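Local coordinates for substrate-binding protein (Synechococcus sp., PDB 6WPN) that probably binds a sugar or oligosaccharide in the periplasm as the solute-binding component of a transport system, at residues A[29-37]-A[59-67]; A[41-52]-A[320-330]. One frame throughout, in Å; residues are numbered along the deposited sequence.

How the contacts relate
Contact 1 pairs the strands of 29-37 and 59-67, and contact 2 packs the helix that joins those strands in the chain against 320-330. Their centres lie about 13 Å apart, and the two contacts touch. Leu32 CD2 of the sheet meets CE of selenomethionine Met45 on the helix at 3.5 Å. At the other end Trp52 NE1 is 2.8 Å from Ala59 O, a probable hydrogen bond, and Val61 CG2 packs on Trp52 CD1 at 3.4 Å. Helix 42-55 and helix 311-321 share one face of the sheet: Leu32 touches both Met45 and Leu321. Nothing in either contact places it at the sugar site.

Contact 1: A[29-37]-A[59-67]; sequences TLQLWTLQL and ALVRWTDLP
Leu30 opens the parallel pairing of strands 30-35 and 61-66: its N gives to Leu60 O, and Leu30 O takes Arg62 N at 2.7 Å. Leu32 repeats this with Arg62 O and Thr64 N, and Thr34 with Thr64 O and Leu66 N. Gln36 N then bonds Leu66 O and carries the pairing past the strand end. The short strand axes come within 4.6 Å at an angle of 25°.

Polar side chains form a second set. Trp63 NE1 gives a nearly straight bond to Thr34 OG1 (2.7 Å, 178°), which lies in the indole plane. Thr34 OG1 in turn donates a hydrogen bond to Asp65 OD1, also at 2.7 Å, on the anti side of the carboxylate. The hydroxyl sits between the backbone N and the carbonyl carbon (chi1 58°), where both partners meet it. Asp65 OD2 takes Leu37 N at 2.8 Å on its syn side; the bond from Leu37 N to OD1 is weak. Asp65 therefore ties the turn after the first strand to the second.

Apolar contacts lie on the same face as Trp63. Leu30 CD1 meets Ala59 CB at 3.7 Å, and Leu32 CB meets Val61 CG1 at 3.9 Å. Helix 42-55 packs over this face and joins the two strands. The arrangement is a beta-alpha-beta crossover, a typical unit of the alpha/beta lobes of periplasmic binding proteins.

Contact 2: A[41-52]-A[320-330]; sequences FNPYMDDVLGSW and FLTNGTNQARF
Tyr44 reaches from helix 42-52 to Phe330 and Asn326 on helix 324-330. Its CB points toward 320-330, and CG stands opposite the backbone N (chi1 173°), which sends the ring across the gap. Tyr44 CG, CD2 and CE2 pack against Phe330 CD1, CE2 at 3.4 Å. This is an edge-to-face pair: the edge of Phe330 meets the face of Tyr44, with the planes at 60°. On the other branch, Tyr44 CD1 lies by Phe330 CD1 and CA, and CE1 by Phe330 N and CB. Arg329 CG sits at the ring's edge, 4.0 Å from Tyr44 CE1. Tyr44 CZ touches Phe330 CB at 3.4 Å. At the tip, Tyr44 OH gives a hydrogen bond to Asn326 O at 2.8 Å, from above the carbonyl plane. Phe330 N reaches the same oxygen from the opposite face. A phenylalanine here would probably keep the ring packing but leave Asn326 O without its bond from across the contact.

Phe41 adds an oblique ring to the aromatic cluster. Val48 CG2 packs on Phe320 CE2 at 3.6 Å, and Trp52 CE3 meets Phe320 CB at 3.7 Å. A salt bridge between Asp47 and Arg329 is doubtful, as the model clashes there. Helix 42-52 thus packs on the nearly antiparallel 324-330 and on the end of helix 311-321, mainly by aromatic and apolar contacts, with the tyrosine hydroxyl as a buried polar tie.

Contact 1: A[29-37]-A[59-67]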
loop_
_atom_site.group_PDB
_atom_site.type_symbol
_atom_site.label_atom_id
_atom_site.label_comp_id
_atom_site.label_asym_id
_atom_site.label_seq_id
_atom_site.Cartn_x
_atom_site.Cartn_y
_atom_site.Cartn_z
ATOM N N THR A 29 -23.766 2.003 21.061
ATOM C CA THR A 29 -23.024 1.156 20.136
ATOM C C THR A 29 -21.967 1.942 19.364
ATOM O O THR A 29 -22.119 3.139 19.119
ATOM C CB THR A 29 -23.962 0.463 19.118
ATOM O OG1 THR A 29 -24.643 1.451 18.332
ATOM C CG2 THR A 29 -24.977 -0.418 19.831
ATOM N N LEU A 30 -20.895 1.252 18.986
ATOM C CA LEU A 30 -19.812 1.830 18.207
ATOM C C LEU A 30 -19.926 1.371 16.762
ATOM O O LEU A 30 -20.379 0.260 16.480
ATOM C CB LEU A 30 -18.456 1.414 18.778
ATOM C CG LEU A 30 -18.191 1.806 20.230
ATOM C CD1 LEU A 30 -16.972 1.077 20.778
ATOM C CD2 LEU A 30 -18.016 3.305 20.352
ATOM N N GLN A 31 -19.530 2.240 15.842
ATOM C CA GLN A 31 -19.471 1.897 14.427
ATOM C C GLN A 31 -18.014 1.870 13.987
ATOM O O GLN A 31 -17.304 2.875 14.115
ATOM C CB GLN A 31 -20.290 2.861 13.569
ATOM C CG GLN A 31 -21.785 2.804 13.781
ATOM C CD GLN A 31 -22.517 3.840 12.945
ATOM O OE1 GLN A 31 -21.948 4.872 12.575
ATOM N NE2 GLN A 31 -23.777 3.564 12.630
ATOM N N LEU A 32 -17.571 0.717 13.492
ATOM C CA LEU A 32 -16.215 0.528 12.995
ATOM C C LEU A 32 -16.229 0.556 11.473
ATOM O O LEU A 32 -17.077 -0.085 10.845
ATOM C CB LEU A 32 -15.630 -0.795 13.492
ATOM C CG LEU A 32 -14.324 -1.258 12.840
ATOM C CD1 LEU A 32 -13.146 -0.384 13.260
ATOM C CD2 LEU A 32 -14.061 -2.713 13.170
ATOM N N TRP A 33 -15.305 1.315 10.891
ATOM C CA TRP A 33 -15.177 1.455 9.445
ATOM C C TRP A 33 -13.823 0.899 9.025
ATOM O O TRP A 33 -12.784 1.399 9.468
ATOM C CB TRP A 33 -15.289 2.923 9.029
ATOM C CG TRP A 33 -16.677 3.483 9.051
ATOM C CD1 TRP A 33 -17.761 2.978 9.713
ATOM C CD2 TRP A 33 -17.123 4.686 8.413
ATOM N NE1 TRP A 33 -18.859 3.781 9.506
ATOM C CE2 TRP A 33 -18.493 4.840 8.716
ATOM C CE3 TRP A 33 -16.498 5.644 7.610
ATOM C CZ2 TRP A 33 -19.248 5.912 8.243
ATOM C CZ3 TRP A 33 -17.249 6.706 7.140
ATOM C CH2 TRP A 33 -18.609 6.833 7.460
ATOM N N THR A 34 -13.831 -0.119 8.170
ATOM C CA THR A 34 -12.600 -0.718 7.672
ATOM C C THR A 34 -12.526 -0.567 6.158
ATOM O O THR A 34 -13.530 -0.308 5.489
ATOM C CB THR A 34 -12.486 -2.205 8.052
ATOM O OG1 THR A 34 -13.607 -2.928 7.528
ATOM C CG2 THR A 34 -12.447 -2.368 9.561
ATOM N N LEU A 35 -11.320 -0.746 5.623
ATOM C CA LEU A 35 -11.035 -0.511 4.212
ATOM C C LEU A 35 -10.744 -1.825 3.503
ATOM O O LEU A 35 -9.795 -2.529 3.866
ATOM C CB LEU A 35 -9.847 0.435 4.051
ATOM C CG LEU A 35 -10.075 1.857 4.541
ATOM C CD1 LEU A 35 -8.904 2.747 4.155
ATOM C CD2 LEU A 35 -11.374 2.376 3.973
ATOM N N GLN A 36 -11.553 -2.136 2.494
ATOM C CA GLN A 36 -11.347 -3.257 1.572
ATOM C C GLN A 36 -10.932 -4.529 2.318
ATOM O O GLN A 36 -9.882 -5.123 2.069
ATOM C CB GLN A 36 -10.317 -2.889 0.502
ATOM C CG GLN A 36 -10.806 -1.864 -0.535
ATOM C CD GLN A 36 -11.711 -2.445 -1.618
ATOM O OE1 GLN A 36 -12.402 -3.442 -1.408
ATOM N NE2 GLN A 36 -11.717 -1.804 -2.785
ATOM N N LEU A 37 -11.793 -4.942 3.243
ATOM C CA LEU A 37 -11.588 -6.166 4.009
ATOM C C LEU A 37 -12.654 -7.205 3.679
ATOM O O LEU A 37 -12.953 -8.080 4.494
ATOM C CB LEU A 37 -11.603 -5.865 5.509
ATOM C CG LEU A 37 -10.488 -4.985 6.073
ATOM C CD1 LEU A 37 -10.736 -4.665 7.542
ATOM C CD2 LEU A 37 -9.141 -5.662 5.883
ATOM N N ALA A 59 -20.933 -1.318 24.585
ATOM C CA ALA A 59 -20.500 -0.631 23.375
ATOM C C ALA A 59 -20.359 -1.676 22.267
ATOM O O ALA A 59 -19.264 -1.986 21.795
ATOM C CB ALA A 59 -19.192 0.135 23.592
ATOM N N LEU A 60 -21.498 -2.223 21.845
ATOM C CA LEU A 60 -21.514 -3.201 20.767
ATOM C C LEU A 60 -21.070 -2.553 19.464
ATOM O O LEU A 60 -21.363 -1.386 19.203
ATOM C CB LEU A 60 -22.913 -3.796 20.616
ATOM C CG LEU A 60 -23.465 -4.460 21.880
ATOM C CD1 LEU A 60 -24.923 -4.851 21.695
ATOM C CD2 LEU A 60 -22.622 -5.670 22.262
ATOM N N VAL A 61 -20.341 -3.310 18.652
ATOM C CA VAL A 61 -19.755 -2.794 17.422
ATOM C C VAL A 61 -20.638 -3.174 16.243
ATOM O O VAL A 61 -21.035 -4.338 16.101
ATOM C CB VAL A 61 -18.321 -3.314 17.227
ATOM C CG1 VAL A 61 -17.823 -2.993 15.827
ATOM C CG2 VAL A 61 -17.403 -2.695 18.265
ATOM N N ARG A 62 -20.963 -2.187 15.412
ATOM C CA ARG A 62 -21.599 -2.404 14.117
ATOM C C ARG A 62 -20.559 -2.096 13.043
ATOM O O ARG A 62 -20.140 -0.944 12.886
ATOM C CB ARG A 62 -22.852 -1.542 13.955
ATOM C CG ARG A 62 -24.053 -1.936 14.830
ATOM C CD ARG A 62 -24.714 -3.253 14.381
ATOM N NE ARG A 62 -24.319 -4.411 15.186
ATOM C CZ ARG A 62 -24.863 -4.724 16.361
ATOM N NH1 ARG A 62 -25.825 -3.966 16.871
ATOM N NH2 ARG A 62 -24.448 -5.794 17.027
ATOM N N TRP A 63 -20.143 -3.128 12.317
ATOM C CA TRP A 63 -19.023 -3.066 11.388
ATOM C C TRP A 63 -19.505 -2.807 9.964
ATOM O O TRP A 63 -20.434 -3.467 9.488
ATOM C CB TRP A 63 -18.241 -4.379 11.444
ATOM C CG TRP A 63 -17.214 -4.562 10.375
ATOM C CD1 TRP A 63 -16.350 -3.627 9.889
ATOM C CD2 TRP A 63 -16.958 -5.764 9.643
ATOM N NE1 TRP A 63 -15.565 -4.176 8.908
ATOM C CE2 TRP A 63 -15.921 -5.488 8.736
ATOM C CE3 TRP A 63 -17.504 -7.051 9.673
ATOM C CZ2 TRP A 63 -15.415 -6.451 7.863
ATOM C CZ3 TRP A 63 -17.003 -8.007 8.808
ATOM C CH2 TRP A 63 -15.969 -7.702 7.915
ATOM N N THR A 64 -18.866 -1.850 9.290
ATOM C CA THR A 64 -19.110 -1.565 7.879
ATOM C C THR A 64 -17.770 -1.477 7.161
ATOM O O THR A 64 -16.864 -0.772 7.621
ATOM C CB THR A 64 -19.901 -0.265 7.676
ATOM O OG1 THR A 64 -19.100 0.854 8.075
ATOM C CG2 THR A 64 -21.191 -0.273 8.492
ATOM N N ASP A 65 -17.630 -2.211 6.060
ATOM C CA ASP A 65 -16.407 -2.218 5.263
ATOM C C ASP A 65 -16.648 -1.485 3.946
ATOM O O ASP A 65 -17.633 -1.759 3.252
ATOM C CB ASP A 65 -15.949 -3.657 5.009
ATOM C CG ASP A 65 -14.613 -3.731 4.301
ATOM O OD1 ASP A 65 -13.621 -3.202 4.849
ATOM O OD2 ASP A 65 -14.556 -4.328 3.203
ATOM N N LEU A 66 -15.753 -0.563 3.605
ATOM C CA LEU A 66 -15.890 0.325 2.460
ATOM C C LEU A 66 -14.625 0.314 1.615
ATOM O O LEU A 66 -13.548 -0.050 2.098
ATOM C CB LEU A 66 -16.203 1.768 2.892
ATOM C CG LEU A 66 -17.638 2.213 3.172
ATOM C CD1 LEU A 66 -18.166 1.480 4.390
ATOM C CD2 LEU A 66 -17.706 3.713 3.404
ATOM N N PRO A 67 -14.725 0.703 0.330
ATOM C CA PRO A 67 -13.539 0.845 -0.521
ATOM C C PRO A 67 -12.947 2.254 -0.474
ATOM O O PRO A 67 -12.326 2.677 -1.451
ATOM C CB PRO A 67 -14.083 0.539 -1.913
ATOM C CG PRO A 67 -15.477 1.062 -1.857
ATOM C CD PRO A 67 -15.970 0.822 -0.452
#

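Contact 2: A[41-52]-A[320-330]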
loop_
_atom_site.group_PDB
_atom_site.type_symbol
_atom_site.label_atom_id
_atom_site.label_comp_id
_atom_site.label_asym_id
_atom_site.label_seq_id
_atom_site.Cartn_x
_atom_site.Cartn_y
_atom_site.Cartn_z
ATOM N N PHE A 41 -12.067 -11.702 4.830
ATOM C CA PHE A 41 -11.724 -11.648 6.247
ATOM C C PHE A 41 -12.944 -11.473 7.142
ATOM O O PHE A 41 -12.815 -10.992 8.273
ATOM C CB PHE A 41 -10.713 -10.530 6.503
ATOM C CG PHE A 41 -9.464 -10.666 5.690
ATOM C CD1 PHE A 41 -8.504 -11.602 6.030
ATOM C CD2 PHE A 41 -9.252 -9.865 4.583
ATOM C CE1 PHE A 41 -7.362 -11.740 5.275
ATOM C CE2 PHE A 41 -8.104 -9.992 3.828
ATOM C CZ PHE A 41 -7.157 -10.928 4.176
ATOM N N ASN A 42 -14.124 -11.851 6.655
ATOM C CA ASN A 42 -15.315 -11.848 7.504
ATOM C C ASN A 42 -15.170 -12.753 8.724
ATOM O O ASN A 42 -15.524 -12.314 9.830
ATOM C CB ASN A 42 -16.546 -12.220 6.668
ATOM C CG ASN A 42 -17.124 -11.031 5.913
ATOM O OD1 ASN A 42 -16.472 -9.999 5.753
ATOM N ND2 ASN A 42 -18.352 -11.182 5.435
ATOM N N PRO A 43 -14.685 -14.002 8.614
ATOM C CA PRO A 43 -14.551 -14.828 9.833
ATOM C C PRO A 43 -13.665 -14.211 10.903
ATOM O O PRO A 43 -14.020 -14.252 12.089
ATOM C CB PRO A 43 -13.967 -16.146 9.299
ATOM C CG PRO A 43 -14.365 -16.193 7.886
ATOM C CD PRO A 43 -14.326 -14.772 7.408
ATOM N N TYR A 44 -12.502 -13.672 10.527
ATOM C CA TYR A 44 -11.655 -12.996 11.505
ATOM C C TYR A 44 -12.419 -11.891 12.225
ATOM O O TYR A 44 -12.435 -11.834 13.458
ATOM C CB TYR A 44 -10.406 -12.423 10.837
ATOM C CG TYR A 44 -9.593 -11.573 11.789
ATOM C CD1 TYR A 44 -8.663 -12.150 12.644
ATOM C CD2 TYR A 44 -9.772 -10.194 11.849
ATOM C CE1 TYR A 44 -7.928 -11.380 13.526
ATOM C CE2 TYR A 44 -9.045 -9.418 12.729
ATOM C CZ TYR A 44 -8.122 -10.013 13.565
ATOM O OH TYR A 44 -7.392 -9.238 14.440
HETATM N N MSE A 45 -13.041 -10.996 11.465
HETATM C CA MSE A 45 -13.773 -9.882 12.047
HETATM C C MSE A 45 -14.961 -10.367 12.873
HETATM O O MSE A 45 -15.287 -9.783 13.903
HETATM C CB MSE A 45 -14.246 -8.921 10.954
HETATM C CG MSE A 45 -13.123 -8.249 10.175
HETATM SE SE MSE A 45 -12.015 -7.053 11.260
HETATM C CE MSE A 45 -13.422 -5.997 12.074
ATOM N N ASP A 46 -15.598 -11.451 12.424
ATOM C CA ASP A 46 -16.752 -11.974 13.147
ATOM C C ASP A 46 -16.363 -12.475 14.530
ATOM O O ASP A 46 -17.135 -12.335 15.484
ATOM C CB ASP A 46 -17.421 -13.091 12.343
ATOM C CG ASP A 46 -18.289 -12.562 11.216
ATOM O OD1 ASP A 46 -18.396 -11.321 11.079
ATOM O OD2 ASP A 46 -18.858 -13.384 10.463
ATOM N N ASP A 47 -15.171 -13.058 14.660
ATOM C CA ASP A 47 -14.735 -13.566 15.957
ATOM C C ASP A 47 -14.213 -12.453 16.863
ATOM O O ASP A 47 -14.592 -12.379 18.038
ATOM C CB ASP A 47 -13.670 -14.646 15.776
ATOM C CG ASP A 47 -13.393 -15.402 17.063
ATOM O OD1 ASP A 47 -14.229 -16.249 17.446
ATOM O OD2 ASP A 47 -12.347 -15.143 17.701
ATOM N N VAL A 48 -13.314 -11.605 16.351
ATOM C CA VAL A 48 -12.683 -10.588 17.196
ATOM C C VAL A 48 -13.719 -9.584 17.694
ATOM O O VAL A 48 -13.736 -9.218 18.876
ATOM C CB VAL A 48 -11.518 -9.900 16.456
ATOM C CG1 VAL A 48 -11.983 -9.210 15.181
ATOM C CG2 VAL A 48 -10.827 -8.911 17.380
ATOM N N LEU A 49 -14.583 -9.101 16.797
ATOM C CA LEU A 49 -15.654 -8.211 17.227
ATOM C C LEU A 49 -16.616 -8.936 18.157
ATOM O O LEU A 49 -17.152 -8.339 19.099
ATOM C CB LEU A 49 -16.391 -7.639 16.019
ATOM C CG LEU A 49 -15.551 -6.784 15.069
ATOM C CD1 LEU A 49 -16.446 -6.151 14.020
ATOM C CD2 LEU A 49 -14.751 -5.723 15.820
ATOM N N GLY A 50 -16.868 -10.221 17.888
ATOM C CA GLY A 50 -17.636 -11.026 18.826
ATOM C C GLY A 50 -16.997 -11.062 20.201
ATOM O O GLY A 50 -17.676 -10.913 21.219
ATOM N N SER A 51 -15.678 -11.274 20.246
ATOM C CA SER A 51 -14.962 -11.215 21.517
ATOM C C SER A 51 -15.112 -9.844 22.162
ATOM O O SER A 51 -15.342 -9.744 23.371
ATOM C CB SER A 51 -13.488 -11.556 21.313
ATOM O OG SER A 51 -13.339 -12.858 20.775
ATOM N N TRP A 52 -14.989 -8.777 21.369
ATOM C CA TRP A 52 -15.209 -7.435 21.894
ATOM C C TRP A 52 -16.609 -7.295 22.481
ATOM O O TRP A 52 -16.780 -6.754 23.580
ATOM C CB TRP A 52 -14.985 -6.397 20.796
ATOM C CG TRP A 52 -15.448 -5.043 21.211
ATOM C CD1 TRP A 52 -16.687 -4.503 21.010
ATOM C CD2 TRP A 52 -14.698 -4.062 21.939
ATOM N NE1 TRP A 52 -16.749 -3.243 21.551
ATOM C CE2 TRP A 52 -15.543 -2.946 22.128
ATOM C CE3 TRP A 52 -13.393 -4.014 22.441
ATOM C CZ2 TRP A 52 -15.125 -1.798 22.795
ATOM C CZ3 TRP A 52 -12.978 -2.870 23.105
ATOM C CH2 TRP A 52 -13.842 -1.778 23.275
ATOM N N PHE A 320 -7.924 -2.740 21.446
ATOM C CA PHE A 320 -8.256 -4.162 21.437
ATOM C C PHE A 320 -7.971 -4.789 20.079
ATOM O O PHE A 320 -7.430 -5.898 20.003
ATOM C CB PHE A 320 -9.721 -4.366 21.828
ATOM C CG PHE A 320 -10.162 -5.807 21.818
ATOM C CD1 PHE A 320 -9.847 -6.653 22.871
ATOM C CD2 PHE A 320 -10.911 -6.309 20.764
ATOM C CE1 PHE A 320 -10.260 -7.974 22.866
ATOM C CE2 PHE A 320 -11.327 -7.629 20.754
ATOM C CZ PHE A 320 -10.999 -8.463 21.806
ATOM N N LEU A 321 -8.338 -4.101 18.998
ATOM C CA LEU A 321 -8.102 -4.645 17.665
ATOM C C LEU A 321 -6.617 -4.749 17.357
ATOM O O LEU A 321 -6.214 -5.572 16.529
ATOM C CB LEU A 321 -8.792 -3.778 16.612
ATOM C CG LEU A 321 -10.315 -3.878 16.522
ATOM C CD1 LEU A 321 -10.869 -2.785 15.619
ATOM C CD2 LEU A 321 -10.739 -5.255 16.031
ATOM N N THR A 322 -5.795 -3.930 18.008
ATOM C CA THR A 322 -4.373 -3.860 17.714
ATOM C C THR A 322 -3.506 -4.408 18.843
ATOM O O THR A 322 -2.310 -4.109 18.896
ATOM C CB THR A 322 -3.978 -2.417 17.401
ATOM O OG1 THR A 322 -4.216 -1.601 18.555
ATOM C CG2 THR A 322 -4.797 -1.884 16.237
ATOM N N ASN A 323 -4.065 -5.226 19.734
ATOM C CA ASN A 323 -3.241 -5.782 20.797
ATOM C C ASN A 323 -2.411 -6.940 20.248
ATOM O O ASN A 323 -2.441 -7.244 19.051
ATOM C CB ASN A 323 -4.101 -6.220 21.986
ATOM C CG ASN A 323 -5.019 -7.393 21.666
ATOM O OD1 ASN A 323 -4.948 -7.995 20.593
ATOM N ND2 ASN A 323 -5.888 -7.723 22.609
ATOM N N GLY A 324 -1.681 -7.616 21.138
ATOM C CA GLY A 324 -0.794 -8.684 20.699
ATOM C C GLY A 324 -1.551 -9.855 20.103
ATOM O O GLY A 324 -1.209 -10.353 19.027
ATOM N N THR A 325 -2.590 -10.318 20.802
ATOM C CA THR A 325 -3.281 -11.537 20.398
ATOM C C THR A 325 -4.023 -11.340 19.084
ATOM O O THR A 325 -3.944 -12.182 18.182
ATOM C CB THR A 325 -4.263 -11.968 21.487
ATOM O OG1 THR A 325 -3.558 -12.185 22.715
ATOM C CG2 THR A 325 -4.987 -13.245 21.075
ATOM N N ASN A 326 -4.760 -10.233 18.959
ATOM C CA ASN A 326 -5.553 -10.019 17.753
ATOM C C ASN A 326 -4.671 -9.725 16.544
ATOM O O ASN A 326 -4.961 -10.185 15.433
ATOM C CB ASN A 326 -6.565 -8.893 17.977
ATOM C CG ASN A 326 -7.625 -9.255 19.011
ATOM O OD1 ASN A 326 -8.092 -10.393 19.066
ATOM N ND2 ASN A 326 -8.026 -8.278 19.821
ATOM N N GLN A 327 -3.590 -8.964 16.732
ATOM C CA GLN A 327 -2.715 -8.665 15.604
ATOM C C GLN A 327 -1.975 -9.908 15.130
ATOM O O GLN A 327 -1.813 -10.116 13.922
ATOM C CB GLN A 327 -1.729 -7.557 15.976
ATOM C CG GLN A 327 -2.321 -6.162 15.875
ATOM C CD GLN A 327 -1.282 -5.111 15.553
ATOM O OE1 GLN A 327 -0.663 -5.146 14.491
ATOM N NE2 GLN A 327 -1.082 -4.166 16.470
ATOM N N ALA A 328 -1.532 -10.755 16.062
ATOM C CA ALA A 328 -0.889 -12.005 15.674
ATOM C C ALA A 328 -1.850 -12.884 14.887
ATOM O O ALA A 328 -1.493 -13.433 13.838
ATOM C CB ALA A 328 -0.367 -12.738 16.911
ATOM N N ARG A 329 -3.085 -13.013 15.377
ATOM C CA ARG A 329 -4.081 -13.826 14.691
ATOM C C ARG A 329 -4.394 -13.272 13.307
ATOM O O ARG A 329 -4.546 -14.034 12.345
ATOM C CB ARG A 329 -5.349 -13.908 15.537
ATOM C CG ARG A 329 -6.437 -14.778 14.942
ATOM C CD ARG A 329 -7.603 -14.928 15.903
ATOM N NE ARG A 329 -8.736 -15.585 15.260
ATOM C CZ ARG A 329 -9.969 -15.605 15.756
ATOM N NH1 ARG A 329 -10.938 -16.224 15.096
ATOM N NH2 ARG A 329 -10.233 -15.003 16.909
ATOM N N PHE A 330 -4.499 -11.946 13.183
ATOM C CA PHE A 330 -4.738 -11.363 11.868
ATOM C C PHE A 330 -3.524 -11.522 10.966
ATOM O O PHE A 330 -3.679 -11.716 9.757
ATOM C CB PHE A 330 -5.135 -9.886 11.992
ATOM C CG PHE A 330 -5.558 -9.262 10.685
ATOM C CD1 PHE A 330 -6.830 -9.486 10.175
ATOM C CD2 PHE A 330 -4.697 -8.431 9.979
ATOM C CE1 PHE A 330 -7.230 -8.916 8.976
ATOM C CE2 PHE A 330 -5.092 -7.852 8.780
ATOM C CZ PHE A 330 -6.362 -8.099 8.276
#